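PDB 5Z6P: B-agarase from Agarivorans gilvus, which belongs to glycoside hydrolase family 50 and, as a beta-agarase, probably hydrolyses the beta-1,4 linkages between the sugars of agarose. Local coordinates for residues A[692-695]-A[696-700]; A[554-557]-A[558-562]; A[437-440]-A[441-444]. All coordinates share one frame; numbering follows the deposited sequence.

Contact 1 (A[692-695]-A[696-700]); sequences RGQM and FERYM
R698 and M695 each carry CG anti to the carbonyl carbon, a torsion that in an alpha-helix tips a side chain back toward the N-terminal end; for R698 (chi1 -79°) this sends the guanidinium over the preceding turn. Both belong to helix 689-704, which links the neighbouring parallel strands 664-668 and 709-714 and is thus the helix of a beta-alpha-beta crossover, consistent with the barrel fold of the family. A bend at chi3 (-129°) lays the end of R698 across two side chains at once. Its NH1 comes within 3.7 Å of M695 CG, and its NH2 within 3.9 Å of Q694 CB. Q694 and R698 run side by side in the same direction, but their amide and guanidinium planes are turned 41° apart and OE1 stays 4.2 Å from NH2, so methylene contact carries this pair. The F696 side chain packs on A750 and V754 of helix 745-762, while the Y699 hydroxyl bonds to the carbonyl of Y644. E697 forms a salt bridge with R753. R698 also touches L197, in the range of the carbohydrate-binding-like family. Beneath the arginine, Q694 O faces one side of the guanidinium and accepts R698 N at 3.0 Å.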
loop_
_atom_site.group_PDB
_atom_site.type_symbol
_atom_site.label_atom_id
_atom_site.label_comp_id
_atom_site.label_asym_id
_atom_site.label_seq_id
_atom_site.Cartn_x
_atom_site.Cartn_y
_atom_site.Cartn_z
ATOM N N ARG A 692 -12.677 -9.664 6.538
ATOM C CA ARG A 692 -11.522 -8.800 6.744
ATOM C C ARG A 692 -10.660 -9.320 7.888
ATOM O O ARG A 692 -9.438 -9.422 7.770
ATOM C CB ARG A 692 -11.958 -7.370 7.047
ATOM C CG ARG A 692 -12.451 -6.562 5.853
ATOM C CD ARG A 692 -12.709 -5.103 6.269
ATOM N NE ARG A 692 -11.459 -4.430 6.624
ATOM C CZ ARG A 692 -11.338 -3.464 7.527
ATOM N NH1 ARG A 692 -12.403 -3.034 8.212
ATOM N NH2 ARG A 692 -10.139 -2.935 7.761
ATOM N N GLY A 693 -11.323 -9.608 9.001
ATOM C CA GLY A 693 -10.690 -10.164 10.170
ATOM C C GLY A 693 -10.090 -11.536 9.869
ATOM O O GLY A 693 -8.962 -11.796 10.247
ATOM N N GLN A 694 -10.829 -12.393 9.171
ATOM C CA GLN A 694 -10.292 -13.704 8.772
ATOM C C GLN A 694 -9.020 -13.541 7.932
ATOM O O GLN A 694 -8.019 -14.239 8.138
ATOM C CB GLN A 694 -11.327 -14.519 7.985
ATOM C CG GLN A 694 -12.482 -15.102 8.820
ATOM C CD GLN A 694 -13.659 -15.577 7.961
ATOM O OE1 GLN A 694 -13.847 -15.125 6.834
ATOM N NE2 GLN A 694 -14.461 -16.482 8.502
ATOM N N MET A 695 -9.051 -12.616 6.986
ATOM C CA MET A 695 -7.896 -12.460 6.124
ATOM C C MET A 695 -6.731 -11.840 6.885
ATOM O O MET A 695 -5.583 -12.152 6.599
ATOM C CB MET A 695 -8.261 -11.645 4.884
ATOM C CG MET A 695 -9.244 -12.400 3.988
ATOM S SD MET A 695 -9.734 -11.525 2.498
ATOM C CE MET A 695 -8.241 -11.710 1.506
ATOM N N PHE A 696 -7.026 -10.976 7.855
ATOM C CA PHE A 696 -5.991 -10.417 8.718
ATOM C C PHE A 696 -5.250 -11.566 9.413
ATOM O O PHE A 696 -4.017 -11.602 9.449
ATOM C CB PHE A 696 -6.585 -9.461 9.754
ATOM C CG PHE A 696 -5.582 -8.930 10.750
ATOM C CD1 PHE A 696 -5.259 -9.657 11.892
ATOM C CD2 PHE A 696 -4.979 -7.694 10.553
ATOM C CE1 PHE A 696 -4.341 -9.180 12.804
ATOM C CE2 PHE A 696 -4.053 -7.199 11.462
ATOM C CZ PHE A 696 -3.725 -7.949 12.593
ATOM N N GLU A 697 -6.018 -12.504 9.951
ATOM C CA GLU A 697 -5.433 -13.613 10.680
ATOM C C GLU A 697 -4.596 -14.483 9.759
ATOM O O GLU A 697 -3.490 -14.857 10.115
ATOM C CB GLU A 697 -6.518 -14.457 11.367
ATOM C CG GLU A 697 -5.956 -15.602 12.152
ATOM C CD GLU A 697 -6.935 -16.165 13.161
ATOM O OE1 GLU A 697 -8.155 -16.038 12.946
ATOM O OE2 GLU A 697 -6.467 -16.721 14.173
ATOM N N ARG A 698 -5.121 -14.796 8.580
ATOM C CA ARG A 698 -4.401 -15.622 7.625
ATOM C C ARG A 698 -3.063 -14.982 7.229
ATOM O O ARG A 698 -2.040 -15.659 7.153
ATOM C CB ARG A 698 -5.246 -15.876 6.381
ATOM C CG ARG A 698 -6.321 -16.955 6.546
ATOM C CD ARG A 698 -7.010 -17.228 5.202
ATOM N NE ARG A 698 -8.456 -17.162 5.345
ATOM C CZ ARG A 698 -9.270 -16.564 4.492
ATOM N NH1 ARG A 698 -8.799 -15.980 3.401
ATOM N NH2 ARG A 698 -10.561 -16.556 4.734
ATOM N N TYR A 699 -3.082 -13.678 6.983
ATOM C CA TYR A 699 -1.853 -12.947 6.700
ATOM C C TYR A 699 -0.886 -13.134 7.843
ATOM O O TYR A 699 0.237 -13.549 7.630
ATOM C CB TYR A 699 -2.116 -11.453 6.473
ATOM C CG TYR A 699 -0.909 -10.665 5.930
ATOM C CD1 TYR A 699 0.173 -10.332 6.739
ATOM C CD2 TYR A 699 -0.882 -10.236 4.609
ATOM C CE1 TYR A 699 1.269 -9.584 6.226
ATOM C CE2 TYR A 699 0.209 -9.508 4.092
ATOM C CZ TYR A 699 1.267 -9.186 4.895
ATOM O OH TYR A 699 2.309 -8.462 4.351
ATOM N N MET A 700 -1.320 -12.857 9.060
ATOM C CA MET A 700 -0.393 -12.861 10.179
ATOM C C MET A 700 0.247 -14.213 10.473
ATOM O O MET A 700 1.411 -14.258 10.862
ATOM C CB MET A 700 -1.072 -12.341 11.423
ATOM C CG MET A 700 -1.269 -10.844 11.383
ATOM S SD MET A 700 0.288 -9.990 11.142
ATOM C CE MET A 700 1.133 -10.493 12.638
#

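Contact 2 (A[554-557]-A[558-562]); sequences EALN and QSWQT
N557 O is gripped by two backbone amides of the residues that follow helix 553-560. T562 N reaches it at 3.1 Å, in the carbonyl plane and on a lone pair; Q561 N is nearer, 2.7 Å, but its bond is weak because the hydrogen points poorly at the oxygen. Q561 makes this convergence possible: with a phi of 57° it leaves the right-handed helix and swings the chain back toward N557. The N557 side chain adds a second tie to T562. Its OD1 accepts a short bond of 2.6 Å from T562 OG1, the two side chains crossing at about a right angle, and T562 can offer the hydroxyl because chi1 (54°) sets OG1 between its backbone N and carbonyl carbon. The amide end ND2 bonds to the carbonyl of L564.

One residue earlier, L556 O takes the amide of W560 at 2.7 Å, and the side chains of this pair meet as well. L556 CD1 sits above the six-membered ring of W560, 3.8 Å from its centroid and 13° off the normal, a CH-pi contact over the face. The other methyl, CD2, lies 3.8 Å from W560 CE3 and 3.7 Å from T562 OG1, bridging the indole and the capping residue. W560 NE1 is bonded to D586 of helix 581-609, which fixes the edge of the indole. The whole resembles a Schellman motif at a helix C-terminus, with the 6-to-1 bond from T562 to N557 and the positive-phi residue but with Q561 N turned weakly to N557 O.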
loop_
_atom_site.group_PDB
_atom_site.type_symbol
_atom_site.label_atom_id
_atom_site.label_comp_id
_atom_site.label_asym_id
_atom_site.label_seq_id
_atom_site.Cartn_x
_atom_site.Cartn_y
_atom_site.Cartn_z
ATOM N N GLU A 554 38.580 0.130 -24.487
ATOM C CA GLU A 554 38.442 -0.873 -25.530
ATOM C C GLU A 554 37.791 -2.155 -25.004
ATOM O O GLU A 554 36.970 -2.773 -25.680
ATOM C CB GLU A 554 39.816 -1.192 -26.137
ATOM C CG GLU A 554 40.374 -0.084 -27.019
ATOM C CD GLU A 554 41.220 0.973 -26.287
ATOM O OE1 GLU A 554 41.346 0.946 -25.047
ATOM O OE2 GLU A 554 41.767 1.857 -26.976
ATOM N N ALA A 555 38.144 -2.536 -23.785
ATOM C CA ALA A 555 37.571 -3.717 -23.168
ATOM C C ALA A 555 36.074 -3.526 -22.843
ATOM O O ALA A 555 35.270 -4.445 -22.996
ATOM C CB ALA A 555 38.356 -4.077 -21.914
ATOM N N LEU A 556 35.697 -2.333 -22.408
ATOM C CA LEU A 556 34.278 -2.033 -22.244
ATOM C C LEU A 556 33.557 -2.082 -23.602
ATOM O O LEU A 556 32.462 -2.626 -23.713
ATOM C CB LEU A 556 34.074 -0.667 -21.584
ATOM C CG LEU A 556 32.592 -0.287 -21.527
ATOM C CD1 LEU A 556 32.239 0.300 -20.167
ATOM C CD2 LEU A 556 32.261 0.701 -22.623
ATOM N N ASN A 557 34.178 -1.503 -24.625
ATOM C CA ASN A 557 33.589 -1.478 -25.960
ATOM C C ASN A 557 33.340 -2.879 -26.498
ATOM O O ASN A 557 32.297 -3.139 -27.075
ATOM C CB ASN A 557 34.470 -0.691 -26.926
ATOM C CG ASN A 557 34.289 0.824 -26.786
ATOM O OD1 ASN A 557 33.271 1.296 -26.290
ATOM N ND2 ASN A 557 35.278 1.578 -27.219
ATOM N N GLN A 558 34.301 -3.775 -26.284
ATOM C CA GLN A 558 34.186 -5.185 -26.651
ATOM C C GLN A 558 32.967 -5.833 -25.987
ATOM O O GLN A 558 32.174 -6.510 -26.629
ATOM C CB GLN A 558 35.460 -5.934 -26.245
ATOM C CG GLN A 558 35.717 -7.253 -26.967
ATOM C CD GLN A 558 35.253 -7.242 -28.416
ATOM O OE1 GLN A 558 34.300 -7.934 -28.786
ATOM N NE2 GLN A 558 35.931 -6.452 -29.247
ATOM N N SER A 559 32.831 -5.596 -24.690
ATOM C CA SER A 559 31.751 -6.170 -23.895
ATOM C C SER A 559 30.394 -5.527 -24.186
ATOM O O SER A 559 29.402 -6.227 -24.335
ATOM C CB SER A 559 32.100 -6.050 -22.414
ATOM O OG SER A 559 30.970 -6.238 -21.594
ATOM N N TRP A 560 30.367 -4.199 -24.278
ATOM C CA TRP A 560 29.126 -3.466 -24.497
ATOM C C TRP A 560 28.722 -3.380 -25.970
ATOM O O TRP A 560 27.604 -2.995 -26.271
ATOM C CB TRP A 560 29.233 -2.042 -23.948
ATOM C CG TRP A 560 29.124 -1.944 -22.485
ATOM C CD1 TRP A 560 29.316 -2.940 -21.582
ATOM C CD2 TRP A 560 28.776 -0.779 -21.738
ATOM N NE1 TRP A 560 29.127 -2.471 -20.321
ATOM C CE2 TRP A 560 28.792 -1.150 -20.383
ATOM C CE3 TRP A 560 28.471 0.537 -22.083
ATOM C CZ2 TRP A 560 28.503 -0.245 -19.370
ATOM C CZ3 TRP A 560 28.176 1.431 -21.080
ATOM C CH2 TRP A 560 28.204 1.039 -19.732
ATOM N N GLN A 561 29.643 -3.732 -26.865
ATOM C CA GLN A 561 29.473 -3.548 -28.307
ATOM C C GLN A 561 29.207 -2.081 -28.614
ATOM O O GLN A 561 28.268 -1.745 -29.323
ATOM C CB GLN A 561 28.354 -4.442 -28.850
ATOM C CG GLN A 561 28.641 -5.950 -28.770
ATOM C CD GLN A 561 29.814 -6.398 -29.644
ATOM O OE1 GLN A 561 30.312 -5.641 -30.475
ATOM N NE2 GLN A 561 30.262 -7.634 -29.447
ATOM N N THR A 562 30.038 -1.215 -28.035
ATOM C CA THR A 562 29.964 0.226 -28.229
ATOM C C THR A 562 31.244 0.738 -28.888
ATOM O O THR A 562 32.187 -0.013 -29.047
ATOM C CB THR A 562 29.752 0.970 -26.895
ATOM O OG1 THR A 562 30.772 0.577 -25.963
ATOM C CG2 THR A 562 28.358 0.666 -26.314
#

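Contact 3 (A[437-440]-A[441-444]); sequences TAPE and FYDN
P439 CA stands over the face of the Y442 ring, 3.5 Å from its centroid and 6° off the normal, a CH-pi contact, with P439 CB near the ring's CE2 at 3.9 Å. The phenylalanine next to it is met quite differently. A carbonyl, A438 O, lies at the edge of the F441 ring, near its plane and 3.5 Å from CD2, while T437 crosses F441 at about a right angle and presses CG2 against F441 CB at 3.5 Å. T437 can do this because its methyl is anti to the backbone N, which turns OG1 away toward the carbonyl of G434. F441 then packs on T421 and V422 of helix 413-428, whereas Y442 stacks with F449 and touches helix 478-495, so the two rings bind this loop to different helices.

Two backbone bonds accompany these contacts: F441 N to A438 O at 2.8 Å and Y442 N to P439 O at 3.1 Å. One water accepts from T437 N and donates to Y442 OH, tying the T437 backbone to the tyrosine hydroxyl. Beyond, N444 ND2 reaches F441 O at 2.8 Å, nearly in line with the C=O and within its own amide plane. The successive i to i+3 backbone bonds A438-F441 and P439-Y442 mark a short 3-10 segment, which runs into the type I beta turn F441-N444.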
loop_
_atom_site.group_PDB
_atom_site.type_symbol
_atom_site.label_atom_id
_atom_site.label_comp_id
_atom_site.label_asym_id
_atom_site.label_seq_id
_atom_site.Cartn_x
_atom_site.Cartn_y
_atom_site.Cartn_z
ATOM N N THR A 437 3.597 7.100 13.969
ATOM C CA THR A 437 2.958 7.382 15.239
ATOM C C THR A 437 3.300 8.822 15.642
ATOM O O THR A 437 4.464 9.212 15.569
ATOM C CB THR A 437 3.416 6.393 16.328
ATOM O OG1 THR A 437 2.876 5.091 16.068
ATOM C CG2 THR A 437 2.952 6.849 17.695
ATOM N N ALA A 438 2.300 9.608 16.040
ATOM C CA ALA A 438 2.539 10.990 16.482
ATOM C C ALA A 438 3.528 11.017 17.635
ATOM O O ALA A 438 3.427 10.220 18.546
ATOM C CB ALA A 438 1.246 11.666 16.890
ATOM N N PRO A 439 4.490 11.946 17.584
ATOM C CA PRO A 439 5.563 12.035 18.573
ATOM C C PRO A 439 5.025 12.314 19.970
ATOM O O PRO A 439 5.744 12.114 20.939
ATOM C CB PRO A 439 6.413 13.210 18.072
ATOM C CG PRO A 439 6.037 13.387 16.662
ATOM C CD PRO A 439 4.598 13.010 16.574
ATOM N N GLU A 440 3.782 12.781 20.060
ATOM C CA GLU A 440 3.119 12.906 21.343
ATOM C C GLU A 440 2.995 11.565 22.071
ATOM O O GLU A 440 2.819 11.543 23.281
ATOM C CB GLU A 440 1.733 13.522 21.176
ATOM C CG GLU A 440 1.725 15.032 20.968
ATOM C CD GLU A 440 1.870 15.435 19.513
ATOM O OE1 GLU A 440 2.023 14.558 18.647
ATOM O OE2 GLU A 440 1.839 16.641 19.241
ATOM N N PHE A 441 3.064 10.456 21.340
ATOM C CA PHE A 441 2.927 9.132 21.946
ATOM C C PHE A 441 4.257 8.598 22.460
ATOM O O PHE A 441 4.296 7.601 23.181
ATOM C CB PHE A 441 2.348 8.114 20.950
ATOM C CG PHE A 441 0.872 8.228 20.728
ATOM C CD1 PHE A 441 -0.022 7.560 21.553
ATOM C CD2 PHE A 441 0.369 8.977 19.678
ATOM C CE1 PHE A 441 -1.385 7.634 21.347
ATOM C CE2 PHE A 441 -1.004 9.058 19.466
ATOM C CZ PHE A 441 -1.871 8.379 20.312
ATOM N N TYR A 442 5.346 9.263 22.083
ATOM C CA TYR A 442 6.676 8.703 22.278
ATOM C C TYR A 442 7.117 8.649 23.750
ATOM O O TYR A 442 8.015 7.897 24.084
ATOM C CB TYR A 442 7.713 9.480 21.465
ATOM C CG TYR A 442 7.646 9.311 19.948
ATOM C CD1 TYR A 442 6.721 8.462 19.343
ATOM C CD2 TYR A 442 8.519 10.017 19.125
ATOM C CE1 TYR A 442 6.665 8.335 17.982
ATOM C CE2 TYR A 442 8.479 9.892 17.764
ATOM C CZ TYR A 442 7.560 9.052 17.190
ATOM O OH TYR A 442 7.543 8.944 15.827
ATOM N N ASP A 443 6.506 9.433 24.632
ATOM C CA ASP A 443 6.847 9.306 26.055
ATOM C C ASP A 443 5.783 8.548 26.858
ATOM O O ASP A 443 5.635 8.772 28.060
ATOM C CB ASP A 443 7.101 10.688 26.690
ATOM C CG ASP A 443 5.870 11.586 26.701
ATOM O OD1 ASP A 443 4.740 11.112 26.460
ATOM O OD2 ASP A 443 6.033 12.791 26.972
ATOM N N ASN A 444 5.059 7.646 26.210
ATOM C CA ASN A 444 3.875 7.061 26.834
ATOM C C ASN A 444 4.226 6.027 27.899
ATOM O O ASN A 444 3.466 5.836 28.851
ATOM C CB ASN A 444 2.955 6.449 25.779
ATOM C CG ASN A 444 3.410 5.079 25.313
ATOM O OD1 ASN A 444 3.175 4.073 25.987
ATOM N ND2 ASN A 444 4.042 5.024 24.138
HETATM O O HOH W 1 6.418 6.756 14.101
HETATM O O HOH W 2 6.033 12.292 23.676
#

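How the contacts relate
Contact 1 is buried, in the middle of the helix between strands 664-668 and 709-714; contacts 2 and 3 are partly buried and lie farther from the chain's centre, contact 2 farthest. No element is shared: helix 689-704, helix 553-560 with the residues just after it, and the loop before strand 449-453 each hold one. Contacts 1 and 2 sit on opposite sides of the chain's centre, 53 Å between centres, and the centre of contact 3 is about 28 Å from that of contact 1. Their chemistry follows their place: uninterrupted helix bonds with an arginine folded over apolar methylenes, a helix end closed by hydroxyl and carbonyl capping, and a water-bridged turn ordered by aromatic rings.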